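Local coordinates for protein regulator of chromosome condensation (Saccharomyces cerevisiae, PDB 3OF7) that promotes the exchange of GDP for GTP on the small GTPases Gsp1 and Gsp2, binds chromatin and controls RNA metabolism and nuclear export, at residues L283-Q288 with G321-L326; G332-C337 with P377-V382; G338-F343 with R365-P370; V345-D350 with T371-V376. One frame throughout, in Å; residues are numbered along the deposited sequence.

Contact 1 of 4, residues L283-Q288 with G321-L326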
loop_
_atom_site.group_PDB
_atom_site.type_symbol
_atom_site.label_atom_id
_atom_site.label_comp_id
_atom_site.label_asym_id
_atom_site.label_seq_id
_atom_site.Cartn_x
_atom_site.Cartn_y
_atom_site.Cartn_z
ATOM N N LEU A 283 -7.275 -8.181 11.841
ATOM C CA LEU A 283 -6.313 -8.319 12.930
ATOM C C LEU A 283 -6.221 -7.040 13.758
ATOM O O LEU A 283 -6.113 -5.945 13.202
ATOM C CB LEU A 283 -4.939 -8.699 12.366
ATOM C CG LEU A 283 -3.813 -8.925 13.382
ATOM C CD1 LEU A 283 -4.071 -10.186 14.241
ATOM C CD2 LEU A 283 -2.465 -8.978 12.678
ATOM N N ASN A 284 -6.283 -7.175 15.082
ATOM C CA ASN A 284 -6.346 -5.999 15.955
ATOM C C ASN A 284 -5.587 -6.101 17.279
ATOM O O ASN A 284 -5.960 -5.446 18.260
ATOM C CB ASN A 284 -7.809 -5.602 16.209
ATOM C CG ASN A 284 -7.951 -4.178 16.729
ATOM O OD1 ASN A 284 -7.202 -3.289 16.337
ATOM N ND2 ASN A 284 -8.926 -3.958 17.609
ATOM N N GLN A 285 -4.510 -6.885 17.320
ATOM C CA GLN A 285 -3.833 -7.108 18.604
ATOM C C GLN A 285 -3.039 -5.891 19.088
ATOM O O GLN A 285 -2.681 -5.821 20.272
ATOM C CB GLN A 285 -3.004 -8.414 18.626
ATOM C CG GLN A 285 -1.555 -8.320 18.122
ATOM C CD GLN A 285 -1.429 -8.358 16.603
ATOM O OE1 GLN A 285 -0.628 -9.125 16.052
ATOM N NE2 GLN A 285 -2.190 -7.519 15.924
ATOM N N PHE A 286 -2.774 -4.939 18.183
ATOM C CA PHE A 286 -2.152 -3.669 18.578
ATOM C C PHE A 286 -3.096 -2.467 18.457
ATOM O O PHE A 286 -2.665 -1.315 18.568
ATOM C CB PHE A 286 -0.867 -3.416 17.775
ATOM C CG PHE A 286 0.254 -4.349 18.118
ATOM C CD1 PHE A 286 1.082 -4.091 19.208
ATOM C CD2 PHE A 286 0.481 -5.490 17.352
ATOM C CE1 PHE A 286 2.133 -4.963 19.533
ATOM C CE2 PHE A 286 1.523 -6.369 17.658
ATOM C CZ PHE A 286 2.350 -6.106 18.758
ATOM N N GLY A 287 -4.381 -2.731 18.245
ATOM C CA GLY A 287 -5.366 -1.652 18.107
ATOM C C GLY A 287 -5.239 -0.926 16.777
ATOM O O GLY A 287 -5.703 0.211 16.636
ATOM N N GLN A 288 -4.630 -1.589 15.792
ATOM C CA GLN A 288 -4.453 -1.003 14.455
ATOM C C GLN A 288 -5.794 -0.717 13.750
ATOM O O GLN A 288 -5.854 0.109 12.839
ATOM C CB GLN A 288 -3.535 -1.864 13.574
ATOM C CG GLN A 288 -3.991 -3.306 13.330
ATOM C CD GLN A 288 -3.379 -4.314 14.298
ATOM O OE1 GLN A 288 -3.445 -4.149 15.513
ATOM N NE2 GLN A 288 -2.802 -5.385 13.752
ATOM N N GLY A 321 0.035 -0.755 7.618
ATOM C CA GLY A 321 1.055 -1.795 7.561
ATOM C C GLY A 321 0.638 -3.065 8.267
ATOM O O GLY A 321 -0.536 -3.419 8.257
ATOM N N GLU A 322 1.595 -3.762 8.878
ATOM C CA GLU A 322 1.261 -4.970 9.634
ATOM C C GLU A 322 0.449 -4.653 10.899
ATOM O O GLU A 322 -0.588 -5.281 11.164
ATOM C CB GLU A 322 2.510 -5.796 9.976
ATOM C CG GLU A 322 2.143 -7.163 10.556
ATOM C CD GLU A 322 3.319 -8.082 10.789
ATOM O OE1 GLU A 322 4.477 -7.618 10.866
ATOM O OE2 GLU A 322 3.061 -9.289 10.928
ATOM N N HIS A 323 0.916 -3.678 11.674
ATOM C CA HIS A 323 0.336 -3.429 12.996
ATOM C C HIS A 323 0.040 -1.966 13.274
ATOM O O HIS A 323 -0.097 -1.575 14.439
ATOM C CB HIS A 323 1.267 -3.957 14.095
ATOM C CG HIS A 323 1.535 -5.428 14.020
ATOM N ND1 HIS A 323 2.788 -5.964 14.225
ATOM C CD2 HIS A 323 0.705 -6.476 13.806
ATOM C CE1 HIS A 323 2.719 -7.283 14.124
ATOM N NE2 HIS A 323 1.465 -7.617 13.867
ATOM N N HIS A 324 -0.060 -1.161 12.220
ATOM C CA HIS A 324 -0.409 0.257 12.375
ATOM C C HIS A 324 -1.241 0.749 11.211
ATOM O O HIS A 324 -1.254 0.134 10.139
ATOM C CB HIS A 324 0.843 1.131 12.538
ATOM C CG HIS A 324 1.638 1.300 11.282
ATOM N ND1 HIS A 324 1.796 2.522 10.661
ATOM C CD2 HIS A 324 2.325 0.406 10.533
ATOM C CE1 HIS A 324 2.549 2.375 9.587
ATOM N NE2 HIS A 324 2.889 1.101 9.491
ATOM N N SER A 325 -1.934 1.860 11.432
ATOM C CA SER A 325 -2.780 2.449 10.410
ATOM C C SER A 325 -2.608 3.952 10.376
ATOM O O SER A 325 -2.350 4.564 11.404
ATOM C CB SER A 325 -4.239 2.121 10.694
ATOM O OG SER A 325 -4.401 0.719 10.756
ATOM N N LEU A 326 -2.778 4.533 9.192
ATOM C CA LEU A 326 -2.619 5.971 9.006
ATOM C C LEU A 326 -3.806 6.534 8.245
ATOM O O LEU A 326 -4.084 6.120 7.126
ATOM C CB LEU A 326 -1.321 6.282 8.253
ATOM C CG LEU A 326 -0.029 5.695 8.830
ATOM C CD1 LEU A 326 1.117 5.958 7.875
ATOM C CD2 LEU A 326 0.283 6.262 10.222
#
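Phe286 and His323 set their first torsions alike, each with CG anti to its own carbonyl carbon and beside the backbone N (chi1 -69° and -60°), and this swings the two rings against each other across the contact. The planes stand 44° apart, an oblique pairing in which Phe286 CD2 comes to 3.5 Å from His323 CG. Phe286 CE2 lies over the centre of one imidazole face, while the CG of Glu322 sits over the centre of the other, so the histidine ring is sandwiched and its tilt is restricted. At its edge, in plane, Gln288 NE2 approaches His323 CD2 to 3.7 Å, with Leu283 CD2 also near the rim at 4.2 Å from that same carbon. Gln288 is itself steadied from within its own segment: Phe286 N, inside the type I turn from Asn284 to Gly287, donates to Gln288 OE1 over 2.9 Å, in the carbonyl plane. Farther along, Ser325 OG lies 2.6 Å from Gln288 O as a donor, although the hydroxyl is crowded in the model and its place is doubtful. Both segments belong to the fifth RCC1 repeat of the beta-propeller. The loop after strand 278-281 here leans on the start of strand 324-329 in the next sheet, with His323 ND1 bonded to Arg339 beyond strand 334-337 and Glu322 OE1 to His387, just ahead of strand 388-393.

Contact 2 of 4, residues G332-C337 with P377-V382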
loop_
_atom_site.group_PDB
_atom_site.type_symbol
_atom_site.label_atom_id
_atom_site.label_comp_id
_atom_site.label_asym_id
_atom_site.label_seq_id
_atom_site.Cartn_x
_atom_site.Cartn_y
_atom_site.Cartn_z
ATOM N N GLY A 332 -5.400 17.575 5.387
ATOM C CA GLY A 332 -3.986 17.217 5.489
ATOM C C GLY A 332 -3.488 16.785 6.859
ATOM O O GLY A 332 -2.282 16.692 7.078
ATOM N N ASP A 333 -4.407 16.519 7.783
ATOM C CA ASP A 333 -4.030 16.032 9.109
ATOM C C ASP A 333 -3.923 14.518 9.071
ATOM O O ASP A 333 -4.692 13.855 8.373
ATOM C CB ASP A 333 -5.057 16.432 10.164
ATOM C CG ASP A 333 -5.112 17.933 10.404
ATOM O OD1 ASP A 333 -4.068 18.620 10.309
ATOM O OD2 ASP A 333 -6.217 18.422 10.715
ATOM N N LEU A 334 -2.990 13.979 9.847
ATOM C CA LEU A 334 -2.745 12.546 9.855
ATOM C C LEU A 334 -3.038 11.960 11.231
ATOM O O LEU A 334 -2.498 12.412 12.246
ATOM C CB LEU A 334 -1.304 12.253 9.436
ATOM C CG LEU A 334 -0.929 10.820 9.058
ATOM C CD1 LEU A 334 -1.686 10.353 7.813
ATOM C CD2 LEU A 334 0.576 10.744 8.825
ATOM N N TYR A 335 -3.907 10.956 11.246
ATOM C CA TYR A 335 -4.263 10.238 12.467
ATOM C C TYR A 335 -3.644 8.852 12.406
ATOM O O TYR A 335 -3.845 8.129 11.433
ATOM C CB TYR A 335 -5.777 10.112 12.585
ATOM C CG TYR A 335 -6.484 11.438 12.719
ATOM C CD1 TYR A 335 -6.864 11.922 13.973
ATOM C CD2 TYR A 335 -6.774 12.211 11.592
ATOM C CE1 TYR A 335 -7.514 13.149 14.103
ATOM C CE2 TYR A 335 -7.427 13.436 11.711
ATOM C CZ TYR A 335 -7.788 13.895 12.968
ATOM O OH TYR A 335 -8.430 15.102 13.081
ATOM N N SER A 336 -2.904 8.479 13.444
ATOM C CA SER A 336 -2.314 7.150 13.483
ATOM C C SER A 336 -2.848 6.324 14.650
ATOM O O SER A 336 -3.295 6.871 15.673
ATOM C CB SER A 336 -0.793 7.236 13.556
ATOM O OG SER A 336 -0.374 7.718 14.817
ATOM N N CYS A 337 -2.810 5.006 14.482
ATOM C CA CYS A 337 -3.103 4.078 15.572
ATOM C C CYS A 337 -2.401 2.746 15.347
ATOM O O CYS A 337 -2.044 2.403 14.215
ATOM C CB CYS A 337 -4.609 3.859 15.731
ATOM S SG CYS A 337 -5.464 3.299 14.260
ATOM N N PRO A 377 4.163 18.904 8.886
ATOM C CA PRO A 377 3.474 19.607 7.813
ATOM C C PRO A 377 2.130 18.954 7.489
ATOM O O PRO A 377 1.853 17.828 7.929
ATOM C CB PRO A 377 4.422 19.435 6.615
ATOM C CG PRO A 377 5.222 18.230 6.931
ATOM C CD PRO A 377 5.389 18.231 8.411
ATOM N N LYS A 378 1.308 19.667 6.726
ATOM C CA LYS A 378 0.113 19.089 6.128
ATOM C C LYS A 378 0.536 18.091 5.056
ATOM O O LYS A 378 1.447 18.372 4.263
ATOM C CB LYS A 378 -0.770 20.190 5.526
ATOM C CG LYS A 378 -1.266 21.218 6.544
ATOM C CD LYS A 378 -2.444 20.687 7.359
ATOM C CE LYS A 378 -2.844 21.653 8.480
ATOM N NZ LYS A 378 -4.233 21.399 8.968
ATOM N N PHE A 379 -0.097 16.918 5.050
ATOM C CA PHE A 379 0.238 15.880 4.068
ATOM C C PHE A 379 -0.826 15.731 2.994
ATOM O O PHE A 379 -2.007 15.918 3.256
ATOM C CB PHE A 379 0.475 14.525 4.736
ATOM C CG PHE A 379 1.629 14.516 5.702
ATOM C CD1 PHE A 379 1.414 14.285 7.057
ATOM C CD2 PHE A 379 2.934 14.731 5.256
ATOM C CE1 PHE A 379 2.491 14.268 7.965
ATOM C CE2 PHE A 379 4.009 14.712 6.148
ATOM C CZ PHE A 379 3.785 14.479 7.503
ATOM N N LYS A 380 -0.398 15.361 1.792
ATOM C CA LYS A 380 -1.329 15.133 0.693
ATOM C C LYS A 380 -1.489 13.652 0.307
ATOM O O LYS A 380 -2.487 13.281 -0.297
ATOM C CB LYS A 380 -0.997 16.018 -0.521
ATOM C CG LYS A 380 0.391 15.813 -1.122
ATOM C CD LYS A 380 0.553 16.664 -2.380
ATOM C CE LYS A 380 1.872 16.396 -3.076
ATOM N NZ LYS A 380 1.908 16.996 -4.467
ATOM N N SER A 381 -0.505 12.817 0.652
ATOM C CA SER A 381 -0.617 11.363 0.474
ATOM C C SER A 381 0.245 10.638 1.501
ATOM O O SER A 381 1.154 11.224 2.085
ATOM C CB SER A 381 -0.227 10.922 -0.949
ATOM O OG SER A 381 1.172 11.068 -1.177
ATOM N N VAL A 382 -0.048 9.362 1.718
ATOM C CA VAL A 382 0.653 8.567 2.721
ATOM C C VAL A 382 0.753 7.119 2.232
ATOM O O VAL A 382 -0.114 6.647 1.501
ATOM C CB VAL A 382 -0.057 8.686 4.107
ATOM C CG1 VAL A 382 -1.495 8.145 4.062
ATOM C CG2 VAL A 382 0.747 8.028 5.224
HETATM O O HOH W 1 -0.401 16.794 9.022
#
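Gly332 turns the hairpin between strands 324-329 and 334-337 of one beta-propeller sheet, and its backbone presses directly on Phe379, where the chain enters the first strand of the next sheet. This is the tight part. Phe379 N donates to Gly332 O over 3.0 Å, nearly straight at 171° and on a lone pair, while Gly332 CA approaches Phe379 O to 3.3 Å as a CA-H...O contact. A CB on Gly332 would come within 3.0 Å of Lys378 CB, and with the backbone turned as it is would also run into the preceding carbonyl oxygen. Next along the strand Leu334 spreads its two methyls: CD2 meets Phe379 CD1 at 4.0 Å, the two side chains set aslant, and CD1 reaches Val382 CG2 at 4.2 Å, an apolar patch where the two sheets face each other. The outer side is looser. There Lys378, exposed and bent at chi2 (-79°), runs alongside Asp333 and forms a salt bridge from NZ to OD1 of 3.1 Å, meeting that oxygen from above the carboxylate plane, 35° out of it. A water bridges the two backbones, donating to Pro377 O and Gly332 O at 2.7 Å each, so Gly332 O accepts from both this water and Phe379 N.

Contact 3 of 4, residues G338-F343 with R365-P370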
loop_
_atom_site.group_PDB
_atom_site.type_symbol
_atom_site.label_atom_id
_atom_site.label_comp_id
_atom_site.label_asym_id
_atom_site.label_seq_id
_atom_site.Cartn_x
_atom_site.Cartn_y
_atom_site.Cartn_z
ATOM N N GLY A 338 -2.225 2.000 16.436
ATOM C CA GLY A 338 -1.541 0.718 16.399
ATOM C C GLY A 338 -0.229 0.708 17.154
ATOM O O GLY A 338 -0.049 1.414 18.163
ATOM N N ARG A 339 0.705 -0.076 16.633
ATOM C CA ARG A 339 1.932 -0.429 17.331
ATOM C C ARG A 339 2.933 0.717 17.524
ATOM O O ARG A 339 3.095 1.581 16.654
ATOM C CB ARG A 339 2.593 -1.593 16.595
ATOM C CG ARG A 339 3.687 -2.266 17.378
ATOM C CD ARG A 339 4.020 -3.597 16.735
ATOM N NE ARG A 339 5.045 -4.279 17.514
ATOM C CZ ARG A 339 5.627 -5.421 17.167
ATOM N NH1 ARG A 339 5.295 -6.039 16.034
ATOM N NH2 ARG A 339 6.540 -5.950 17.971
ATOM N N LEU A 340 3.616 0.683 18.668
ATOM C CA LEU A 340 4.575 1.704 19.084
ATOM C C LEU A 340 6.005 1.160 19.241
ATOM O O LEU A 340 6.969 1.943 19.337
ATOM C CB LEU A 340 4.079 2.310 20.410
ATOM C CG LEU A 340 4.574 3.627 21.006
ATOM C CD1 LEU A 340 4.420 4.778 20.030
ATOM C CD2 LEU A 340 3.774 3.895 22.282
ATOM N N ASP A 341 6.150 -0.173 19.259
ATOM C CA ASP A 341 7.450 -0.826 19.516
ATOM C C ASP A 341 8.549 -0.370 18.564
ATOM O O ASP A 341 9.713 -0.235 18.963
ATOM C CB ASP A 341 7.333 -2.361 19.447
ATOM C CG ASP A 341 6.378 -2.931 20.479
ATOM O OD1 ASP A 341 6.428 -2.504 21.653
ATOM O OD2 ASP A 341 5.568 -3.816 20.119
ATOM N N MET A 342 8.188 -0.149 17.301
ATOM C CA MET A 342 9.156 0.318 16.301
ATOM C C MET A 342 8.782 1.717 15.813
ATOM O O MET A 342 9.096 2.096 14.683
ATOM C CB MET A 342 9.254 -0.670 15.127
ATOM C CG MET A 342 9.864 -2.034 15.508
ATOM S SD MET A 342 9.704 -3.359 14.274
ATOM C CE MET A 342 8.338 -4.303 14.948
ATOM N N PHE A 343 8.109 2.468 16.688
ATOM C CA PHE A 343 7.677 3.836 16.405
ATOM C C PHE A 343 6.757 3.930 15.189
ATOM O O PHE A 343 6.714 4.973 14.524
ATOM C CB PHE A 343 8.881 4.773 16.209
ATOM C CG PHE A 343 9.728 4.985 17.452
ATOM C CD1 PHE A 343 9.161 4.968 18.730
ATOM C CD2 PHE A 343 11.089 5.252 17.324
ATOM C CE1 PHE A 343 9.952 5.185 19.881
ATOM C CE2 PHE A 343 11.894 5.481 18.464
ATOM C CZ PHE A 343 11.309 5.443 19.744
ATOM N N ARG A 365 3.143 -0.067 24.325
ATOM C CA ARG A 365 3.231 -0.939 23.141
ATOM C C ARG A 365 2.356 -0.478 21.984
ATOM O O ARG A 365 2.612 -0.852 20.836
ATOM C CB ARG A 365 2.821 -2.383 23.478
ATOM C CG ARG A 365 3.540 -3.051 24.655
ATOM C CD ARG A 365 4.934 -3.603 24.331
ATOM N NE ARG A 365 5.063 -4.262 23.022
ATOM C CZ ARG A 365 4.870 -5.556 22.764
ATOM N NH1 ARG A 365 4.497 -6.404 23.713
ATOM N NH2 ARG A 365 5.038 -6.009 21.528
ATOM N N ALA A 366 1.308 0.296 22.281
ATOM C CA ALA A 366 0.294 0.639 21.276
ATOM C C ALA A 366 -0.527 1.895 21.591
ATOM O O ALA A 366 -0.733 2.247 22.752
ATOM C CB ALA A 366 -0.649 -0.557 21.024
ATOM N N VAL A 367 -1.004 2.547 20.533
ATOM C CA VAL A 367 -1.942 3.674 20.638
ATOM C C VAL A 367 -3.194 3.246 19.878
ATOM O O VAL A 367 -3.223 3.296 18.644
ATOM C CB VAL A 367 -1.336 4.979 20.047
ATOM C CG1 VAL A 367 -2.335 6.148 20.140
ATOM C CG2 VAL A 367 -0.034 5.342 20.765
ATOM N N PRO A 368 -4.223 2.766 20.601
ATOM C CA PRO A 368 -5.306 2.039 19.946
ATOM C C PRO A 368 -6.457 2.875 19.387
ATOM O O PRO A 368 -7.387 2.312 18.817
ATOM C CB PRO A 368 -5.820 1.129 21.057
ATOM C CG PRO A 368 -5.611 1.935 22.288
ATOM C CD PRO A 368 -4.356 2.730 22.071
ATOM N N LEU A 369 -6.421 4.189 19.583
ATOM C CA LEU A 369 -7.403 5.079 18.959
ATOM C C LEU A 369 -6.674 6.007 18.002
ATOM O O LEU A 369 -5.547 6.404 18.287
ATOM C CB LEU A 369 -8.131 5.926 20.008
ATOM C CG LEU A 369 -8.922 5.269 21.135
ATOM C CD1 LEU A 369 -9.445 6.374 22.064
ATOM C CD2 LEU A 369 -10.057 4.390 20.609
ATOM N N PRO A 370 -7.312 6.356 16.865
ATOM C CA PRO A 370 -6.705 7.282 15.908
ATOM C C PRO A 370 -6.313 8.569 16.617
ATOM O O PRO A 370 -7.144 9.170 17.303
ATOM C CB PRO A 370 -7.836 7.547 14.908
ATOM C CG PRO A 370 -8.703 6.376 14.998
ATOM C CD PRO A 370 -8.632 5.884 16.411
#
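Gly338 and Val367 form an antiparallel hydrogen-bonded pair, beside the non-hydrogen-bonded pair of Arg339 and Ala366, and Arg365 with Ala366 makes a classic beta bulge facing Tyr357. Strand 364-368, which pairs with 357-358 in a two-stranded hairpin within the sixth RCC1 repeat, is joined here to the chain leaving strand 334-337. The ladder rests on Gly338 N to Val367 O at 2.7 Å and Val367 N to Gly338 O at 2.8 Å, followed by Leu340 N to Arg365 O at 2.8 Å. Beyond it, the side chain of Arg365 starts off away from the facing loop yet curls back, bent at chi2 (-80°) and chi3 (-40°). Its CB stands 4.0 Å from Asp341 OD1, and CD closes to 3.3 Å from the same oxygen. NE then donates to Asp341 OD1 over 2.6 Å on the syn lone pair, and NH2 to Asp341 OD2 over 2.7 Å, a side-on grip with carboxylate and guanidinium planes 35° apart. Arg339 runs out extended next to Arg365 and shares the anion, which fixes the rotation of the carboxylate. With an alanine in place of Asp341, Arg339 and Arg365 would probably lose the carboxylate they share, and the Arg365 side chain could swing away from the loop. Met342 CE covers one face of the Arg339 guanidinium. Arg339 NE donates to Asp341 OD2 over 2.7 Å, on the anti lone pair.

Contact 4 of 4, residues V345-D350 with T371-V376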
loop_
_atom_site.group_PDB
_atom_site.type_symbol
_atom_site.label_atom_id
_atom_site.label_comp_id
_atom_site.label_asym_id
_atom_site.label_seq_id
_atom_site.Cartn_x
_atom_site.Cartn_y
_atom_site.Cartn_z
ATOM N N VAL A 345 3.608 4.296 14.756
ATOM C CA VAL A 345 2.572 5.339 14.788
ATOM C C VAL A 345 3.116 6.781 14.713
ATOM O O VAL A 345 2.353 7.716 14.456
ATOM C CB VAL A 345 1.592 5.170 15.982
ATOM C CG1 VAL A 345 0.775 3.893 15.793
ATOM C CG2 VAL A 345 2.350 5.135 17.307
ATOM N N GLY A 346 4.421 6.949 14.934
ATOM C CA GLY A 346 5.089 8.239 14.724
ATOM C C GLY A 346 4.699 9.326 15.710
ATOM O O GLY A 346 4.695 10.512 15.357
ATOM N N ILE A 347 4.352 8.910 16.930
ATOM C CA ILE A 347 4.022 9.828 18.029
ATOM C C ILE A 347 5.204 9.849 19.018
ATOM O O ILE A 347 5.665 8.788 19.453
ATOM C CB ILE A 347 2.707 9.409 18.751
ATOM C CG1 ILE A 347 1.530 9.377 17.762
ATOM C CG2 ILE A 347 2.405 10.335 19.932
ATOM C CD1 ILE A 347 0.329 8.576 18.228
ATOM N N PRO A 348 5.719 11.046 19.355
ATOM C CA PRO A 348 6.870 11.057 20.259
ATOM C C PRO A 348 6.465 10.737 21.700
ATOM O O PRO A 348 5.338 11.032 22.098
ATOM C CB PRO A 348 7.392 12.488 20.150
ATOM C CG PRO A 348 6.203 13.298 19.767
ATOM C CD PRO A 348 5.274 12.407 18.996
ATOM N N LYS A 349 7.386 10.138 22.455
ATOM C CA LYS A 349 7.127 9.684 23.831
ATOM C C LYS A 349 6.453 10.747 24.715
ATOM O O LYS A 349 5.451 10.464 25.376
ATOM C CB LYS A 349 8.423 9.189 24.487
ATOM C CG LYS A 349 8.237 8.687 25.919
ATOM C CD LYS A 349 9.418 7.863 26.395
ATOM C CE LYS A 349 9.108 7.203 27.738
ATOM N NZ LYS A 349 10.227 6.317 28.181
ATOM N N ASP A 350 6.989 11.968 24.695
ATOM C CA ASP A 350 6.477 13.051 25.543
ATOM C C ASP A 350 5.114 13.608 25.118
ATOM O O ASP A 350 4.642 14.587 25.694
ATOM C CB ASP A 350 7.506 14.183 25.653
ATOM C CG ASP A 350 8.749 13.771 26.425
ATOM N N THR A 371 -5.052 8.963 16.473
ATOM C CA THR A 371 -4.493 10.085 17.217
ATOM C C THR A 371 -3.809 11.031 16.237
ATOM O O THR A 371 -2.945 10.618 15.463
ATOM C CB THR A 371 -3.508 9.593 18.308
ATOM O OG1 THR A 371 -4.163 8.617 19.129
ATOM C CG2 THR A 371 -3.010 10.747 19.187
ATOM N N LYS A 372 -4.208 12.300 16.265
ATOM C CA LYS A 372 -3.664 13.290 15.336
ATOM C C LYS A 372 -2.191 13.562 15.614
ATOM O O LYS A 372 -1.799 13.758 16.764
ATOM C CB LYS A 372 -4.473 14.599 15.384
ATOM C CG LYS A 372 -3.966 15.674 14.413
ATOM C CD LYS A 372 -5.008 16.762 14.133
ATOM C CE LYS A 372 -4.905 17.934 15.096
ATOM N NZ LYS A 372 -5.817 19.069 14.683
ATOM N N LEU A 373 -1.375 13.551 14.560
ATOM C CA LEU A 373 0.037 13.878 14.685
ATOM C C LEU A 373 0.220 15.390 14.725
ATOM O O LEU A 373 -0.417 16.122 13.967
ATOM C CB LEU A 373 0.862 13.277 13.538
ATOM C CG LEU A 373 0.940 11.759 13.385
ATOM C CD1 LEU A 373 2.081 11.383 12.438
ATOM C CD2 LEU A 373 1.143 11.084 14.730
ATOM N N ASN A 374 1.099 15.838 15.612
ATOM C CA ASN A 374 1.373 17.258 15.780
ATOM C C ASN A 374 2.790 17.584 15.366
ATOM O O ASN A 374 3.626 16.684 15.242
ATOM C CB ASN A 374 1.111 17.674 17.228
ATOM C CG ASN A 374 -0.361 17.612 17.587
ATOM O OD1 ASN A 374 -0.741 17.007 18.588
ATOM N ND2 ASN A 374 -1.200 18.231 16.761
ATOM N N ASN A 375 3.057 18.872 15.142
ATOM C CA ASN A 375 4.387 19.328 14.739
ATOM C C ASN A 375 4.864 18.643 13.450
ATOM O O ASN A 375 6.013 18.203 13.340
ATOM C CB ASN A 375 5.393 19.162 15.889
ATOM C CG ASN A 375 4.917 19.816 17.182
ATOM O OD1 ASN A 375 4.879 19.178 18.235
ATOM N ND2 ASN A 375 4.538 21.090 17.103
ATOM N N VAL A 376 3.948 18.545 12.489
ATOM C CA VAL A 376 4.238 17.998 11.165
ATOM C C VAL A 376 3.635 18.931 10.124
ATOM O O VAL A 376 2.693 19.666 10.428
ATOM C CB VAL A 376 3.641 16.570 10.973
ATOM C CG1 VAL A 376 4.363 15.546 11.853
ATOM C CG2 VAL A 376 2.130 16.552 11.241
#
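Leu373 and Ile347 meet without any aromatic ring between them; the flat groups at this contact are the peptide units on both sides of Gly346, and one methyl of Leu373 serves both. Leu373 CD2 comes up to the oxygen end of the first, 3.6 Å from Val345 O, and stands over the face of the second, 3.7 Å from Gly346 O. The same methyl packs on Ile347 CG1 at 3.5 Å, the two side chains crossing obliquely. With CG anti to the carbonyl carbon (chi1 -63°), Leu373 sends its branch end across the gap, although its CB starts off in another direction. Ile347 reaches back farther along: its CD1 lies 4.0 Å from Thr371 CB, the two side chains crossing at about a right angle, and Thr371 OG1 bonds Tyr355 OH and Leu369 O instead. Were Leu373 an alanine, Ile347 CG1 would probably lose this apolar partner and a gap would open against the backbone at Gly346. No hydrogen bond joins the segments, so apolar fit carries the contact. It tucks the loop 345-350 of the sixth RCC1 repeat against the end of strand 370-372, an edge strand of its sheet, beside strand 334-337, with Pro421 of strand 421-423 from the following sheet touching Leu373.

In the fold
From the N terminus, contact 1 comes first: 283-288, in the loop after strand 278-281, closes onto 321-326 and so joins two successive sheets of the propeller. It is complete before contact 2 opens at 332-337. That contact waits until 377-382 to close, bridging to the sheet that follows, and its loop encloses the other two. Inside it, contacts 3 and 4 cross, since 338-343, 345-350, 365-370 and 371-376 alternate in order; the long excursion between strands 334-337 and 370-372 is thereby bound to its own return path. Contacts 1 and 3 lie closest, with centres about 8 Å apart, against about 17 Å for contacts 1 and 2.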